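Local atomic coordinates of fatty acyl CoA synthetase FADD13 (FATTY-ACYL-CoA SYNTHETASE) (Mycobacterium tuberculosis, PDB entry 3R44), a protein that belongs to the ANL superfamily of AMP-binding enzymes, built from a large N-terminal and a small C-terminal domain. Residues 364-369 against 391-396; 72-77 against 96-101; 67-72 against 115-120. All coordinates share one frame; numbering follows the deposited sequence.

Contact 1. Residues 364-369 against 391-396; sequences EVVIKS and WFRTGD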
# COMPACT_ATOMS: atom_id res chain seq x y z
N GLU A 364 10.81 0.98 -17.53
CA GLU A 364 9.87 1.50 -16.54
C GLU A 364 8.70 0.52 -16.42
O GLU A 364 8.13 0.15 -17.43
CB GLU A 364 9.39 2.90 -16.96
CG GLU A 364 8.43 3.48 -15.93
CD GLU A 364 7.76 4.78 -16.42
OE1 GLU A 364 7.89 5.11 -17.64
OE2 GLU A 364 7.10 5.45 -15.58
N VAL A 365 8.32 0.13 -15.19
CA VAL A 365 7.22 -0.78 -15.00
C VAL A 365 5.93 -0.09 -15.44
O VAL A 365 5.64 1.08 -15.05
CB VAL A 365 7.13 -1.29 -13.59
CG1 VAL A 365 5.90 -2.26 -13.47
CG2 VAL A 365 8.49 -2.05 -13.18
N VAL A 366 5.18 -0.77 -16.32
CA VAL A 366 3.89 -0.21 -16.75
C VAL A 366 2.78 -1.25 -16.52
O VAL A 366 3.04 -2.47 -16.58
CB VAL A 366 3.88 0.31 -18.18
CG1 VAL A 366 4.73 1.56 -18.32
CG2 VAL A 366 4.30 -0.75 -19.18
N ILE A 367 1.57 -0.78 -16.24
CA ILE A 367 0.46 -1.68 -15.92
C ILE A 367 -0.73 -1.34 -16.80
O ILE A 367 -1.06 -0.13 -16.96
CB ILE A 367 0.07 -1.52 -14.42
CG1 ILE A 367 1.28 -1.81 -13.49
CG2 ILE A 367 -1.16 -2.40 -14.06
CD1 ILE A 367 1.06 -1.57 -11.94
N LYS A 368 -1.45 -2.34 -17.31
CA LYS A 368 -2.72 -2.13 -18.07
C LYS A 368 -3.74 -3.05 -17.42
O LYS A 368 -3.51 -4.24 -17.30
CB LYS A 368 -2.57 -2.44 -19.56
CG LYS A 368 -3.87 -2.27 -20.35
CD LYS A 368 -3.61 -2.38 -21.87
CE LYS A 368 -3.33 -1.01 -22.45
NZ LYS A 368 -3.30 -1.04 -23.95
N SER A 369 -4.86 -2.48 -16.92
CA SER A 369 -5.75 -3.23 -16.09
C SER A 369 -6.90 -2.35 -15.66
O SER A 369 -6.71 -1.15 -15.45
CB SER A 369 -5.06 -3.67 -14.79
OG SER A 369 -5.88 -4.51 -13.98
N TRP A 391 -1.55 2.25 -20.86
CA TRP A 391 -0.58 1.72 -19.90
C TRP A 391 -0.23 2.80 -18.89
O TRP A 391 0.18 3.88 -19.28
CB TRP A 391 0.68 1.28 -20.59
CG TRP A 391 0.51 0.11 -21.46
CD1 TRP A 391 0.23 0.08 -22.77
CD2 TRP A 391 0.71 -1.25 -21.05
NE1 TRP A 391 0.27 -1.23 -23.24
CE2 TRP A 391 0.55 -2.06 -22.19
CE3 TRP A 391 1.02 -1.84 -19.83
CZ2 TRP A 391 0.63 -3.45 -22.14
CZ3 TRP A 391 1.12 -3.23 -19.79
CH2 TRP A 391 0.92 -4.01 -20.94
N PHE A 392 -0.43 2.50 -17.61
CA PHE A 392 -0.08 3.39 -16.52
C PHE A 392 1.44 3.33 -16.27
O PHE A 392 1.97 2.26 -16.05
CB PHE A 392 -0.81 3.03 -15.22
CG PHE A 392 -0.35 3.83 -14.07
CD1 PHE A 392 -0.70 5.17 -13.95
CD2 PHE A 392 0.45 3.27 -13.10
CE1 PHE A 392 -0.21 5.93 -12.92
CE2 PHE A 392 0.91 4.01 -12.07
CZ PHE A 392 0.58 5.34 -11.95
N ARG A 393 2.11 4.47 -16.30
CA ARG A 393 3.54 4.52 -16.04
C ARG A 393 3.84 4.72 -14.56
O ARG A 393 3.53 5.77 -13.95
CB ARG A 393 4.15 5.65 -16.84
CG ARG A 393 3.96 5.43 -18.34
CD ARG A 393 4.48 6.55 -19.24
NE ARG A 393 5.86 6.91 -18.97
CZ ARG A 393 6.55 7.86 -19.57
NH1 ARG A 393 6.05 8.57 -20.56
NH2 ARG A 393 7.79 8.09 -19.19
N THR A 394 4.44 3.72 -13.95
CA THR A 394 4.62 3.73 -12.51
C THR A 394 5.73 4.67 -12.04
O THR A 394 5.71 5.08 -10.87
CB THR A 394 4.94 2.31 -11.95
OG1 THR A 394 6.21 1.88 -12.48
CG2 THR A 394 3.86 1.28 -12.33
N GLY A 395 6.72 4.97 -12.88
CA GLY A 395 7.90 5.70 -12.47
C GLY A 395 8.92 4.80 -11.79
O GLY A 395 10.00 5.25 -11.39
N ASP A 396 8.57 3.51 -11.64
CA ASP A 396 9.48 2.55 -11.01
C ASP A 396 10.19 1.81 -12.14
O ASP A 396 9.62 1.59 -13.21
CB ASP A 396 8.69 1.55 -10.16
CG ASP A 396 8.00 2.18 -8.95
OD1 ASP A 396 8.32 3.31 -8.48
OD2 ASP A 396 7.08 1.51 -8.45

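Contact 2. Residues 72-77 against 96-101; sequences ALLMPN and VPINTR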
# COMPACT_ATOMS: atom_id res chain seq x y z
N ALA A 72 -14.28 11.92 4.64
CA ALA A 72 -12.93 11.55 5.09
C ALA A 72 -13.04 10.66 6.32
O ALA A 72 -13.86 10.88 7.21
CB ALA A 72 -12.08 12.82 5.40
N LEU A 73 -12.13 9.70 6.39
CA LEU A 73 -12.08 8.71 7.48
C LEU A 73 -10.71 8.76 8.10
O LEU A 73 -9.72 8.42 7.46
CB LEU A 73 -12.40 7.30 6.98
CG LEU A 73 -13.76 7.10 6.30
CD1 LEU A 73 -13.83 5.67 5.70
CD2 LEU A 73 -14.89 7.38 7.26
N LEU A 74 -10.65 9.24 9.34
CA LEU A 74 -9.38 9.36 10.08
C LEU A 74 -9.50 8.64 11.43
O LEU A 74 -9.82 9.25 12.46
CB LEU A 74 -9.07 10.86 10.28
CG LEU A 74 -7.73 11.32 10.85
CD1 LEU A 74 -6.54 10.84 9.94
CD2 LEU A 74 -7.66 12.84 11.12
N MET A 75 -9.32 7.33 11.40
CA MET A 75 -9.67 6.53 12.54
C MET A 75 -8.91 5.20 12.57
O MET A 75 -8.35 4.75 11.56
CB MET A 75 -11.18 6.25 12.57
CG MET A 75 -11.66 5.49 11.37
SD MET A 75 -13.48 5.59 11.16
CE MET A 75 -13.59 7.13 10.33
N PRO A 76 -8.93 4.57 13.73
CA PRO A 76 -8.31 3.28 13.88
C PRO A 76 -9.07 2.22 13.16
O PRO A 76 -10.26 2.38 12.82
CB PRO A 76 -8.42 2.98 15.36
CG PRO A 76 -9.38 3.86 15.89
CD PRO A 76 -9.44 5.07 15.03
N ASN A 77 -8.40 1.11 12.94
CA ASN A 77 -9.09 -0.05 12.36
C ASN A 77 -10.26 -0.46 13.27
O ASN A 77 -10.11 -0.56 14.51
CB ASN A 77 -8.12 -1.22 12.26
CG ASN A 77 -7.18 -1.09 11.11
OD1 ASN A 77 -6.92 0.02 10.62
ND2 ASN A 77 -6.64 -2.22 10.67
N VAL A 96 -12.59 8.92 1.79
CA VAL A 96 -11.24 9.48 1.77
C VAL A 96 -10.50 8.98 3.03
O VAL A 96 -10.47 9.63 4.10
CB VAL A 96 -11.19 11.02 1.69
CG1 VAL A 96 -9.76 11.48 1.52
CG2 VAL A 96 -12.02 11.54 0.46
N PRO A 97 -9.89 7.82 2.91
CA PRO A 97 -9.22 7.28 4.12
C PRO A 97 -7.88 7.98 4.32
O PRO A 97 -7.03 7.96 3.40
CB PRO A 97 -8.97 5.81 3.77
CG PRO A 97 -9.70 5.51 2.58
CD PRO A 97 -9.95 6.80 1.83
N ILE A 98 -7.65 8.50 5.51
CA ILE A 98 -6.43 9.28 5.77
C ILE A 98 -5.52 8.61 6.78
O ILE A 98 -5.98 8.11 7.83
CB ILE A 98 -6.81 10.70 6.24
CG1 ILE A 98 -7.68 11.40 5.17
CG2 ILE A 98 -5.55 11.51 6.54
CD1 ILE A 98 -8.26 12.76 5.62
N ASN A 99 -4.23 8.59 6.47
CA ASN A 99 -3.19 8.02 7.37
C ASN A 99 -3.20 8.79 8.69
O ASN A 99 -2.94 9.99 8.70
CB ASN A 99 -1.84 8.14 6.63
CG ASN A 99 -0.64 7.58 7.39
OD1 ASN A 99 -0.61 7.49 8.60
ND2 ASN A 99 0.38 7.19 6.63
N THR A 100 -3.47 8.10 9.79
CA THR A 100 -3.55 8.71 11.12
C THR A 100 -2.18 9.05 11.74
O THR A 100 -2.13 9.50 12.90
CB THR A 100 -4.24 7.78 12.09
OG1 THR A 100 -3.56 6.52 12.07
CG2 THR A 100 -5.65 7.53 11.68
N ARG A 101 -1.09 8.79 11.02
CA ARG A 101 0.27 9.19 11.44
C ARG A 101 0.66 10.54 10.88
O ARG A 101 1.70 11.08 11.25
CB ARG A 101 1.33 8.15 11.02
CG ARG A 101 1.12 6.73 11.59
O HOH W 1 -7.96 6.43 8.69

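Contact 3. Residues 67-72 against 115-120; sequences KGDRVA and GSKVVI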
# COMPACT_ATOMS: atom_id res chain seq x y z
N LYS A 67 -24.58 11.24 -3.55
CA LYS A 67 -23.71 10.68 -4.59
C LYS A 67 -22.59 11.65 -4.98
O LYS A 67 -22.82 12.82 -5.29
CB LYS A 67 -24.53 10.33 -5.85
CG LYS A 67 -23.68 9.73 -6.97
CD LYS A 67 -24.54 9.44 -8.21
CE LYS A 67 -23.67 8.91 -9.35
NZ LYS A 67 -22.54 8.19 -8.76
N GLY A 68 -21.36 11.17 -4.87
CA GLY A 68 -20.17 11.88 -5.31
C GLY A 68 -19.50 12.67 -4.17
O GLY A 68 -18.32 13.01 -4.29
N ASP A 69 -20.22 12.90 -3.06
CA ASP A 69 -19.70 13.70 -1.91
C ASP A 69 -18.58 12.91 -1.16
O ASP A 69 -18.67 11.66 -1.05
CB ASP A 69 -20.80 14.04 -0.90
CG ASP A 69 -21.81 15.05 -1.40
OD1 ASP A 69 -21.44 15.90 -2.26
OD2 ASP A 69 -22.97 14.96 -0.93
N ARG A 70 -17.55 13.61 -0.68
CA ARG A 70 -16.42 12.94 -0.02
C ARG A 70 -16.58 12.94 1.48
O ARG A 70 -16.93 13.97 2.07
CB ARG A 70 -15.07 13.57 -0.39
CG ARG A 70 -14.45 13.10 -1.73
CD ARG A 70 -15.16 13.65 -2.95
NE ARG A 70 -15.03 15.12 -3.04
CZ ARG A 70 -15.84 15.96 -3.69
NH1 ARG A 70 -17.00 15.58 -4.22
NH2 ARG A 70 -15.52 17.24 -3.72
N VAL A 71 -16.36 11.76 2.06
CA VAL A 71 -16.40 11.53 3.53
C VAL A 71 -14.99 11.09 3.90
O VAL A 71 -14.53 9.99 3.48
CB VAL A 71 -17.35 10.36 3.91
CG1 VAL A 71 -17.41 10.25 5.46
CG2 VAL A 71 -18.75 10.60 3.26
N ALA A 72 -14.28 11.92 4.64
CA ALA A 72 -12.93 11.55 5.09
C ALA A 72 -13.04 10.66 6.32
O ALA A 72 -13.86 10.88 7.21
CB ALA A 72 -12.08 12.82 5.40
N GLY A 115 -11.88 18.12 -0.98
CA GLY A 115 -13.13 18.84 -0.79
C GLY A 115 -14.10 18.01 0.04
O GLY A 115 -15.35 18.02 -0.22
N SER A 116 -13.53 17.28 1.01
CA SER A 116 -14.32 16.46 1.91
C SER A 116 -15.37 17.31 2.58
O SER A 116 -15.09 18.43 3.06
CB SER A 116 -13.51 15.79 3.02
OG SER A 116 -12.67 14.79 2.44
N LYS A 117 -16.56 16.75 2.66
CA LYS A 117 -17.70 17.41 3.29
C LYS A 117 -17.85 17.03 4.76
O LYS A 117 -18.27 17.82 5.57
CB LYS A 117 -18.94 17.00 2.50
CG LYS A 117 -20.23 17.65 2.87
CD LYS A 117 -21.27 17.37 1.75
CE LYS A 117 -22.63 17.97 2.11
NZ LYS A 117 -22.55 19.43 2.40
N VAL A 118 -17.55 15.78 5.08
CA VAL A 118 -17.73 15.24 6.41
C VAL A 118 -16.43 14.61 6.79
O VAL A 118 -15.81 13.96 5.95
CB VAL A 118 -18.88 14.19 6.42
CG1 VAL A 118 -18.91 13.37 7.71
CG2 VAL A 118 -20.25 14.91 6.17
N VAL A 119 -16.02 14.81 8.03
CA VAL A 119 -14.81 14.18 8.55
C VAL A 119 -15.19 13.33 9.75
O VAL A 119 -15.76 13.85 10.71
CB VAL A 119 -13.76 15.22 8.92
CG1 VAL A 119 -12.53 14.54 9.56
CG2 VAL A 119 -13.39 16.03 7.60
N ILE A 120 -14.92 12.04 9.66
CA ILE A 120 -15.19 11.12 10.76
C ILE A 120 -13.85 10.71 11.38
O ILE A 120 -13.00 10.15 10.67
CB ILE A 120 -16.01 9.91 10.32
CG1 ILE A 120 -17.35 10.37 9.70
CG2 ILE A 120 -16.28 9.01 11.56
CD1 ILE A 120 -18.10 9.29 9.13
O HOH W 2 -17.60 16.46 -0.83

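Contact 1. Residues 364-369 against 391-396
The carboxylate of Glu364 serves two kinds of donor on the neighbouring strand. Glu364 OE1 is met on the syn side by Arg393 NE at 3.0 Å, a salt bridge to which NH2 adds a weak second bond, with the carboxylate and guanidinium planes 77° apart. Glu364 OE2 takes the backbone N of Gly395 at 2.8 Å on its anti lone pair. Towards the far end, Lys368 CB sits over one face of Trp391, 3.7 Å from the centroid of the six-membered ring, as a CH-pi contact. Val366 CG2 comes obliquely to the same ring, 3.5 Å from Trp391 CE3. The lysine chain bends at chi3 (-92°), which keeps CE and NZ alongside the pyrrole part of the indole, and Lys368 NZ hydrogen-bonds to Asn389 O. Between these ends the backbones pair as antiparallel strands of a five-stranded sheet, with Ile367 and Phe392 hydrogen-bonded, Val366 and Arg393 non-hydrogen-bonded, and strand 346-351 on the other flank of 364-369. Near the corner, Val365 O is gripped twice, by Thr394 N at 3.1 Å and by Thr394 OG1 at 2.8 Å. A chi1 of 64° lets that hydroxyl also accept from Asp396 N, an ST turn that carries the chain round the corner at Gly395. Asp396 O receives Val365 N, while the Asp396 carboxylate is held by Arg411, Tyr315 and the N of Leu412.

Contact 2. Residues 72-77 against 96-101
Leu74, Leu73 and Ile98 carry this contact between parallel strands, one through its side chain, one through its backbone and one through both. Leu74 holds CG away from its own N (chi1 -172°), and a chi2 of 60° then turns CD1 over the 96-101 segment. There Leu74 CD1 lies 3.6 Å from Ile98 CG2, the two side chains crossing obliquely, and 3.8 Å from Thr100 CG2. In the other direction Ile98 sends its CD1 back along the strand pair to Ala72 CB at 3.8 Å, so that this isoleucine packs against residues two apart on the partner strand. Leu73, whose side chain points to the other face, instead joins the strands by its peptide atoms. Leu73 N donates to Val96 O at 2.8 Å, from well above the carbonyl plane, and Leu73 O receives Ile98 N, also at 2.8 Å; both N-H...O angles are 168°. These bonds join the two strands of a beta-alpha-beta unit, 70-74 and 94-97, with helix 79-91 as the connection. Phe81 and Leu84 of that helix cover Leu73, whereas Ala72 and Ile98 face helix 104-114 through Leu111. Beyond the last direct bond the segments diverge and a water takes over the bridging, 2.9 Å from Leu73 O and 2.7 Å from Ile98 O. The same water accepts from Met75 N at 3.2 Å, extending the link past the strand end.

Contact 3. Residues 67-72 against 115-120
Successive bends at chi2 (73°) and chi3 (65°) fold the Arg70 chain so that its guanidinium comes back beside Gly115, with NH2 3.6 Å from Gly115 O and oblique to it. The folded head is held by its own neighbourhood: Arg70 NH1 donates to Gly68 O at 2.9 Å, with that oxygen almost in the guanidinium plane, and NE bonds to Ser114 O. Over one face of the group lies a water that accepts from Arg70 N at 2.9 Å and donates to Gly115 O at 2.8 Å, bridging the two backbones just ahead of their direct pairing. Lys117, by contrast, runs extended as far as CE, which lets its CD pass 3.9 Å from Asp69 CG; the charged ends themselves stay apart, and Asp69 OD2 is taken up by Ala66 N.

Direct pairing begins with Lys117 N on Arg70 O. Ala72 then uses both its peptide groups, its N donating to Val118 O and its O receiving Ile120 N at 2.9 Å in an almost straight bond (175°). On one face of the strands Val71 CG1 meets Ile120 CD1 at 3.9 Å and, slightly farther off, Val118 CG1, with Leu60 of helix 46-62 touching Val71 and Ile120. On the other face the Ala72 methyl lies 3.6 Å from Ser116 OG, a hydroxyl bonded to Ser114 OG, and Leu111 packs over both residues. Gly115, with positive phi, is the C-prime residue of a Schellman motif that ends helix 104-114 and releases the chain into strand 118-121, which lies parallel to 70-74 in the four-stranded parallel sheet of an alpha/beta layer, helices packing on its faces.

Contacts 2 and 3 belong to one four-stranded parallel sheet, in which strand 70-74 is flanked by 94-97 on one side and 118-121 on the other. They share Ala72, their centres lie 13 Å apart, and a probable hydrogen bond from Val96 N to Val71 O runs between them. Along the chain, strand 94-97 comes first and 118-121 follows after helix 104-114, so 70-74, first in sequence, lies between two strands that follow it. Contact 1 comes much later, in a separate antiparallel sheet across the chain's centre from contact 2; its nearest atoms are about 17 Å from contact 2 and 19 Å from contact 3. With no atoms in touch, contact 1 and the 2-3 pair hold together separate sheets of the enzyme.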